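Local coordinates for protein lactate racemase (Thermoanaerobacterium thermosaccharolyticum, PDB 2YJG) that interconverts the D- and L-isomers of lactate, using a nickel pincer cofactor derived from nicotinic acid mononucleotide, at residues D88-R91 against S96-V99; G169-E172 against G178-G181; G213-N218 against A258-C263. All blocks are in the same frame, centred on the assembly; numbering follows the deposited sequence.

Contact 1 of 3, residues D88-R91 against S96-V99; sequences DEIR and SANV
I90 and V99 meet tip to tip through single methyl groups. I90 CG2 lies 3.9 Å from V99 CG2. The same I90 methyl also reaches the A97 side chain, with I90 CG2 4.1 Å from A97 CB. One branch of the isoleucine therefore serves both apolar partners. With CG1 beside the backbone N (chi1 -74°), CG2 stands anti to that N and faces segment 96-99.

Beside this apolar patch, R91 approaches the backbone of A97 through water. A first water accepts from R91 NE at 2.8 Å and donates to A97 O at 2.7 Å. A second water lies in the guanidinium plane, at its edge. It accepts from R91 NH2 at 3.0 Å and donates to A97 O at 2.9 Å. Two water bridges thus converge on one carbonyl oxygen. The arginine chain is extended through CG and CD, which carries its head alongside the loop. NH1, the other terminal nitrogen, forms a salt bridge with E128, a residue of the magnesium site, which helps to hold the group in place.

Further out, I66 and I68 of strand 66-71 pack against I90, A97 and V99. S96 and N98 face the second subunit. Strand 66-71, helix 79-91 and strand 99-104 form a beta-alpha-beta crossover of the N-terminal domain, the two strands being parallel neighbours in the sheet.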
loop_
_atom_site.group_PDB
_atom_site.type_symbol
_atom_site.label_atom_id
_atom_site.label_comp_id
_atom_site.label_asym_id
_atom_site.label_seq_id
_atom_site.Cartn_x
_atom_site.Cartn_y
_atom_site.Cartn_z
ATOM N N ASP A 88 -6.772 -7.689 16.771
ATOM C CA ASP A 88 -8.036 -8.216 17.303
ATOM C C ASP A 88 -7.989 -8.243 18.828
ATOM O O ASP A 88 -8.936 -7.804 19.491
ATOM C CB ASP A 88 -8.355 -9.596 16.736
ATOM C CG ASP A 88 -9.773 -10.049 17.044
ATOM O OD1 ASP A 88 -10.707 -9.413 16.537
ATOM O OD2 ASP A 88 -9.954 -11.042 17.784
ATOM N N GLU A 89 -6.890 -8.751 19.387
ATOM C CA GLU A 89 -6.682 -8.784 20.848
ATOM C C GLU A 89 -6.761 -7.390 21.492
ATOM O O GLU A 89 -7.444 -7.193 22.482
ATOM C CB GLU A 89 -5.310 -9.432 21.149
ATOM C CG GLU A 89 -4.886 -9.476 22.620
ATOM C CD GLU A 89 -5.717 -10.466 23.476
ATOM O OE1 GLU A 89 -6.502 -11.259 22.907
ATOM O OE2 GLU A 89 -5.525 -10.460 24.702
ATOM N N ILE A 90 -6.022 -6.433 20.936
ATOM C CA ILE A 90 -6.141 -5.034 21.303
ATOM C C ILE A 90 -7.602 -4.518 21.301
ATOM O O ILE A 90 -7.938 -3.725 22.170
ATOM C CB ILE A 90 -5.275 -4.153 20.385
ATOM C CG1 ILE A 90 -3.777 -4.326 20.750
ATOM C CG2 ILE A 90 -5.659 -2.673 20.491
ATOM C CD1 ILE A 90 -2.725 -3.909 19.658
ATOM N N ARG A 91 -8.400 -4.946 20.341
ATOM C CA ARG A 91 -9.748 -4.376 20.120
ATOM C C ARG A 91 -10.806 -5.074 20.959
ATOM O O ARG A 91 -11.935 -4.564 21.092
ATOM C CB ARG A 91 -10.108 -4.391 18.638
ATOM C CG ARG A 91 -9.286 -3.327 17.869
ATOM C CD ARG A 91 -9.478 -3.389 16.323
ATOM N NE ARG A 91 -8.863 -2.229 15.704
ATOM C CZ ARG A 91 -8.169 -2.196 14.578
ATOM N NH1 ARG A 91 -7.903 -3.291 13.865
ATOM N NH2 ARG A 91 -7.688 -1.031 14.168
ATOM N N SER A 96 -12.644 0.838 19.469
ATOM C CA SER A 96 -12.300 2.076 18.763
ATOM C C SER A 96 -10.875 2.551 19.032
ATOM O O SER A 96 -10.543 3.694 18.765
ATOM C CB SER A 96 -13.296 3.189 19.191
ATOM O OG SER A 96 -14.619 2.762 18.899
ATOM N N ALA A 97 -10.019 1.664 19.540
ATOM C CA ALA A 97 -8.616 1.999 19.748
ATOM C C ALA A 97 -7.952 2.537 18.510
ATOM O O ALA A 97 -8.138 2.033 17.400
ATOM C CB ALA A 97 -7.813 0.774 20.254
ATOM N N ASN A 98 -7.199 3.601 18.717
ATOM C CA ASN A 98 -6.267 4.032 17.726
ATOM C C ASN A 98 -5.031 3.181 17.846
ATOM O O ASN A 98 -4.396 3.122 18.926
ATOM C CB ASN A 98 -5.894 5.473 17.913
ATOM C CG ASN A 98 -7.047 6.369 17.764
ATOM O OD1 ASN A 98 -7.422 7.065 18.716
ATOM N ND2 ASN A 98 -7.689 6.312 16.599
ATOM N N VAL A 99 -4.649 2.585 16.734
ATOM C CA VAL A 99 -3.493 1.693 16.719
ATOM C C VAL A 99 -2.609 2.048 15.543
ATOM O O VAL A 99 -3.035 1.921 14.404
ATOM C CB VAL A 99 -3.863 0.232 16.628
ATOM C CG1 VAL A 99 -2.567 -0.693 16.760
ATOM C CG2 VAL A 99 -4.789 -0.133 17.673
HETATM O O HOH W 1 -9.874 0.242 16.495
HETATM O O HOH W 2 -8.120 1.898 14.491
#

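Contact 2 of 3, residues G169-E172 against G178-G181; sequences GFIE and GFSG. With SO4 (sulfate ion), chain E.
F179 meets I171 at a slant, with I171 CG2 4.1 Å from F179 CD2. F179 CA also makes a CA-H...O contact with E172 O, 3.3 Å away.

S180 follows and takes part in all three hydrogen bonds between the segments. Its N donates to E172 O at 2.9 Å, in a nearly straight bond of 167°. Its hydroxyl is gripped twice. S180 OG donates to F170 O at 2.7 Å, coming from above the carbonyl plane. It also accepts from E172 N at 2.9 Å, through a more bent bond. A chi1 of 74° sets OG between the backbone N and the carbonyl carbon, turned to both partners. The hydroxyl oxygen also sits over the centre of the F170 ring, 4.0 Å above its plane. Replacing S180 by an alanine removes the hydroxyl, which would probably leave F170 O and E172 N without their shared partner and open a gap over the F170 ring.

G181 comes last. Its N donates to sulfate O4 at 3.0 Å, and R75 NE holds the same ion. R75 and nearby K184 are cofactor-binding residues by similarity, so the sulfate may mark an anion-binding part of that site. The contact lies at the base of the short antiparallel pair 173-174 and 178-179. Around it, strand 233-241 flanks F170 and I171, and helix 257-270 packs on I171 and F179.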
loop_
_atom_site.group_PDB
_atom_site.type_symbol
_atom_site.label_atom_id
_atom_site.label_comp_id
_atom_site.label_asym_id
_atom_site.label_seq_id
_atom_site.Cartn_x
_atom_site.Cartn_y
_atom_site.Cartn_z
ATOM N N GLY A 169 7.891 -9.567 16.963
ATOM C CA GLY A 169 9.231 -9.922 16.470
ATOM C C GLY A 169 9.389 -11.426 16.356
ATOM O O GLY A 169 8.418 -12.177 16.516
ATOM N N PHE A 170 10.622 -11.882 16.146
ATOM C CA PHE A 170 10.922 -13.330 16.152
ATOM C C PHE A 170 12.267 -13.568 16.863
ATOM O O PHE A 170 13.107 -12.594 17.045
ATOM C CB PHE A 170 10.945 -13.898 14.729
ATOM C CG PHE A 170 12.177 -13.625 14.001
ATOM C CD1 PHE A 170 12.619 -12.342 13.806
ATOM C CD2 PHE A 170 12.922 -14.653 13.509
ATOM C CE1 PHE A 170 13.814 -12.126 13.182
ATOM C CE2 PHE A 170 14.078 -14.418 12.849
ATOM C CZ PHE A 170 14.514 -13.159 12.701
ATOM N N ILE A 171 12.482 -14.812 17.268
ATOM C CA ILE A 171 13.639 -15.128 18.116
ATOM C C ILE A 171 14.512 -16.175 17.446
ATOM O O ILE A 171 14.019 -17.274 17.138
ATOM C CB ILE A 171 13.214 -15.634 19.512
ATOM C CG1 ILE A 171 12.539 -14.576 20.324
ATOM C CG2 ILE A 171 14.483 -16.125 20.258
ATOM C CD1 ILE A 171 11.764 -15.085 21.554
ATOM N N GLU A 172 15.787 -15.883 17.191
ATOM C CA GLU A 172 16.728 -16.860 16.617
ATOM C C GLU A 172 18.098 -16.427 17.173
ATOM O O GLU A 172 18.232 -15.309 17.689
ATOM C CB GLU A 172 16.755 -16.831 15.087
ATOM C CG GLU A 172 17.388 -15.524 14.517
ATOM C CD GLU A 172 17.335 -15.428 12.987
ATOM O OE1 GLU A 172 16.692 -16.295 12.328
ATOM O OE2 GLU A 172 17.930 -14.441 12.472
ATOM N N GLY A 178 23.310 -12.152 21.014
ATOM C CA GLY A 178 22.862 -13.376 21.699
ATOM C C GLY A 178 21.690 -13.989 20.999
ATOM O O GLY A 178 21.761 -15.120 20.481
ATOM N N PHE A 179 20.586 -13.243 21.000
ATOM C CA PHE A 179 19.395 -13.611 20.237
ATOM C C PHE A 179 18.773 -12.382 19.620
ATOM O O PHE A 179 18.981 -11.281 20.089
ATOM C CB PHE A 179 18.332 -14.281 21.146
ATOM C CG PHE A 179 18.790 -15.533 21.795
ATOM C CD1 PHE A 179 19.496 -15.524 22.974
ATOM C CD2 PHE A 179 18.415 -16.740 21.267
ATOM C CE1 PHE A 179 19.935 -16.733 23.566
ATOM C CE2 PHE A 179 18.812 -17.956 21.825
ATOM C CZ PHE A 179 19.581 -17.960 23.003
ATOM N N SER A 180 17.959 -12.601 18.593
ATOM C CA SER A 180 17.071 -11.582 18.062
ATOM C C SER A 180 15.842 -11.387 18.938
ATOM O O SER A 180 15.613 -12.146 19.903
ATOM C CB SER A 180 16.680 -11.963 16.620
ATOM O OG SER A 180 15.743 -13.032 16.574
ATOM N N GLY A 181 15.058 -10.368 18.613
ATOM C CA GLY A 181 13.744 -10.124 19.240
ATOM C C GLY A 181 13.717 -9.342 20.555
ATOM O O GLY A 181 14.680 -8.687 20.930
HETATM S S SO4 E . 15.551 -8.103 15.190
HETATM O O1 SO4 E . 14.675 -7.169 15.898
HETATM O O2 SO4 E . 14.681 -8.909 14.301
HETATM O O3 SO4 E . 16.623 -7.472 14.368
HETATM O O4 SO4 E . 16.152 -8.849 16.244
#

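Contact 3 of 3, residues G213-N218 against A258-C263; sequences GVLENN and AHLKGC
A type II beta turn from L215 to N218 belongs to the loop that leads into helix 219-230, and it packs here on the side of helix 257-270. L215 makes the contact from the turn. Its CD1 methyl lies 3.5 Å from L260 CD2, a close methyl-to-methyl approach. The two leucines run alongside each other, pointing opposite ways. L215 has its CG beside the backbone N, chi1 -64°, with the chain extended beyond it, and this carries CD1 out to the helix. The same L215 CD1 also touches C263 SG at 4.0 Å, almost a turn further along the helix.

F179 of strand 178-179 touches both L215 and C263, and so joins the turn and the helix from a third element. L215 also packs on R183. The side chain of L215 is about 8 Å from those of H174 and K184, active-site and cofactor residues by similarity, so the contact lies near the catalytic region.

The turn is closed by N218 N, which donates to L215 O at 3.1 Å. N218 is also the N-cap of the helix that follows, its OD1 accepting from I220 N. Its other amide atom ties back to the residue before the turn: N218 ND2 donates to V214 O at 3.0 Å, with an almost straight N-H...O angle of 173°.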
loop_
_atom_site.group_PDB
_atom_site.type_symbol
_atom_site.label_atom_id
_atom_site.label_comp_id
_atom_site.label_asym_id
_atom_site.label_seq_id
_atom_site.Cartn_x
_atom_site.Cartn_y
_atom_site.Cartn_z
ATOM N N GLY A 213 24.030 -16.641 21.325
ATOM C CA GLY A 213 23.264 -17.220 22.381
ATOM C C GLY A 213 23.579 -16.799 23.807
ATOM O O GLY A 213 23.105 -17.446 24.766
ATOM N N VAL A 214 24.375 -15.752 23.950
ATOM C CA VAL A 214 24.733 -15.154 25.247
ATOM C C VAL A 214 24.051 -13.816 25.513
ATOM O O VAL A 214 24.207 -12.843 24.733
ATOM C CB VAL A 214 26.285 -14.967 25.340
ATOM C CG1 VAL A 214 26.611 -14.372 26.721
ATOM C CG2 VAL A 214 26.981 -16.306 25.119
ATOM N N LEU A 215 23.255 -13.767 26.593
ATOM C CA LEU A 215 22.568 -12.581 27.022
ATOM C C LEU A 215 23.160 -12.057 28.342
ATOM O O LEU A 215 23.393 -10.886 28.485
ATOM C CB LEU A 215 21.099 -12.919 27.242
ATOM C CG LEU A 215 20.276 -13.353 26.001
ATOM C CD1 LEU A 215 18.787 -13.627 26.288
ATOM C CD2 LEU A 215 20.361 -12.302 24.903
ATOM N N GLU A 216 23.415 -12.935 29.300
ATOM C CA GLU A 216 23.874 -12.467 30.602
ATOM C C GLU A 216 25.292 -11.945 30.507
ATOM O O GLU A 216 26.195 -12.599 29.956
ATOM C CB GLU A 216 23.749 -13.561 31.639
ATOM C CG GLU A 216 22.290 -13.801 31.979
ATOM C CD GLU A 216 22.045 -15.002 32.866
ATOM O OE1 GLU A 216 22.523 -14.981 34.030
ATOM O OE2 GLU A 216 21.279 -15.916 32.407
ATOM N N ASN A 217 25.471 -10.728 31.012
ATOM C CA ASN A 217 26.784 -10.045 31.041
ATOM C C ASN A 217 27.178 -9.521 29.667
ATOM O O ASN A 217 28.315 -9.036 29.474
ATOM C CB ASN A 217 27.874 -10.947 31.635
ATOM C CG ASN A 217 28.735 -10.229 32.642
ATOM O OD1 ASN A 217 29.935 -10.556 32.832
ATOM N ND2 ASN A 217 28.147 -9.228 33.300
ATOM N N ASN A 218 26.257 -9.658 28.710
ATOM C CA ASN A 218 26.431 -9.121 27.332
ATOM C C ASN A 218 26.093 -7.639 27.340
ATOM O O ASN A 218 24.937 -7.275 27.575
ATOM C CB ASN A 218 25.554 -9.874 26.290
ATOM C CG ASN A 218 25.738 -9.375 24.890
ATOM O OD1 ASN A 218 26.235 -8.261 24.683
ATOM N ND2 ASN A 218 25.446 -10.236 23.888
ATOM N N ALA A 258 8.971 -12.749 28.619
ATOM C CA ALA A 258 8.461 -13.519 27.487
ATOM C C ALA A 258 9.576 -13.816 26.476
ATOM O O ALA A 258 9.613 -14.901 25.966
ATOM C CB ALA A 258 7.253 -12.848 26.782
ATOM N N HIS A 259 10.461 -12.841 26.242
ATOM C CA HIS A 259 11.618 -12.976 25.359
ATOM C C HIS A 259 12.531 -14.051 25.879
ATOM O O HIS A 259 12.940 -14.946 25.129
ATOM C CB HIS A 259 12.374 -11.670 25.232
ATOM C CG HIS A 259 13.615 -11.755 24.369
ATOM N ND1 HIS A 259 13.594 -12.044 23.003
ATOM C CD2 HIS A 259 14.919 -11.548 24.683
ATOM C CE1 HIS A 259 14.831 -12.031 22.541
ATOM N NE2 HIS A 259 15.651 -11.730 23.532
ATOM N N LEU A 260 12.793 -14.034 27.189
ATOM C CA LEU A 260 13.660 -15.072 27.761
ATOM C C LEU A 260 13.098 -16.478 27.648
ATOM O O LEU A 260 13.849 -17.455 27.355
ATOM C CB LEU A 260 14.026 -14.713 29.209
ATOM C CG LEU A 260 14.903 -13.500 29.472
ATOM C CD1 LEU A 260 15.187 -13.294 30.997
ATOM C CD2 LEU A 260 16.288 -13.578 28.743
ATOM N N LYS A 261 11.790 -16.650 27.874
ATOM C CA LYS A 261 11.178 -17.968 27.705
ATOM C C LYS A 261 11.332 -18.444 26.251
ATOM O O LYS A 261 11.648 -19.596 25.987
ATOM C CB LYS A 261 9.700 -17.937 28.166
ATOM C CG LYS A 261 8.985 -19.245 28.057
ATOM C CD LYS A 261 9.633 -20.399 28.891
ATOM C CE LYS A 261 9.645 -21.734 28.055
ATOM N NZ LYS A 261 10.760 -21.836 27.012
ATOM N N GLY A 262 11.205 -17.526 25.305
ATOM C CA GLY A 262 11.474 -17.860 23.910
ATOM C C GLY A 262 12.928 -18.219 23.629
ATOM O O GLY A 262 13.233 -19.184 22.887
ATOM N N CYS A 263 13.831 -17.488 24.228
ATOM C CA CYS A 263 15.280 -17.742 24.032
ATOM C C CYS A 263 15.645 -19.059 24.651
ATOM O O CYS A 263 16.506 -19.782 24.115
ATOM C CB CYS A 263 16.123 -16.621 24.653
ATOM S SG CYS A 263 16.029 -15.027 23.778
#

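Overall arrangement
Contacts 2 and 3 are neighbours, with centres about 9 Å apart, and they share elements. F179 from contact 2 packs on C263 from contact 3, and G178 O probably hydrogen-bonds G213 N. Contact 1 stands apart, its centre 26 Å and 30 Å from the other two. It lies about 30 Å from the centre of the chain but is still buried, close to the second subunit. Contact 2 is buried near the middle of the chain, while contact 3 is partly buried. Their chemistry differs accordingly. Contact 1 combines methyl packing with water bridges, contact 2 relies on direct hydrogen bonds beside a bound anion, and contact 3 is purely apolar across its segments.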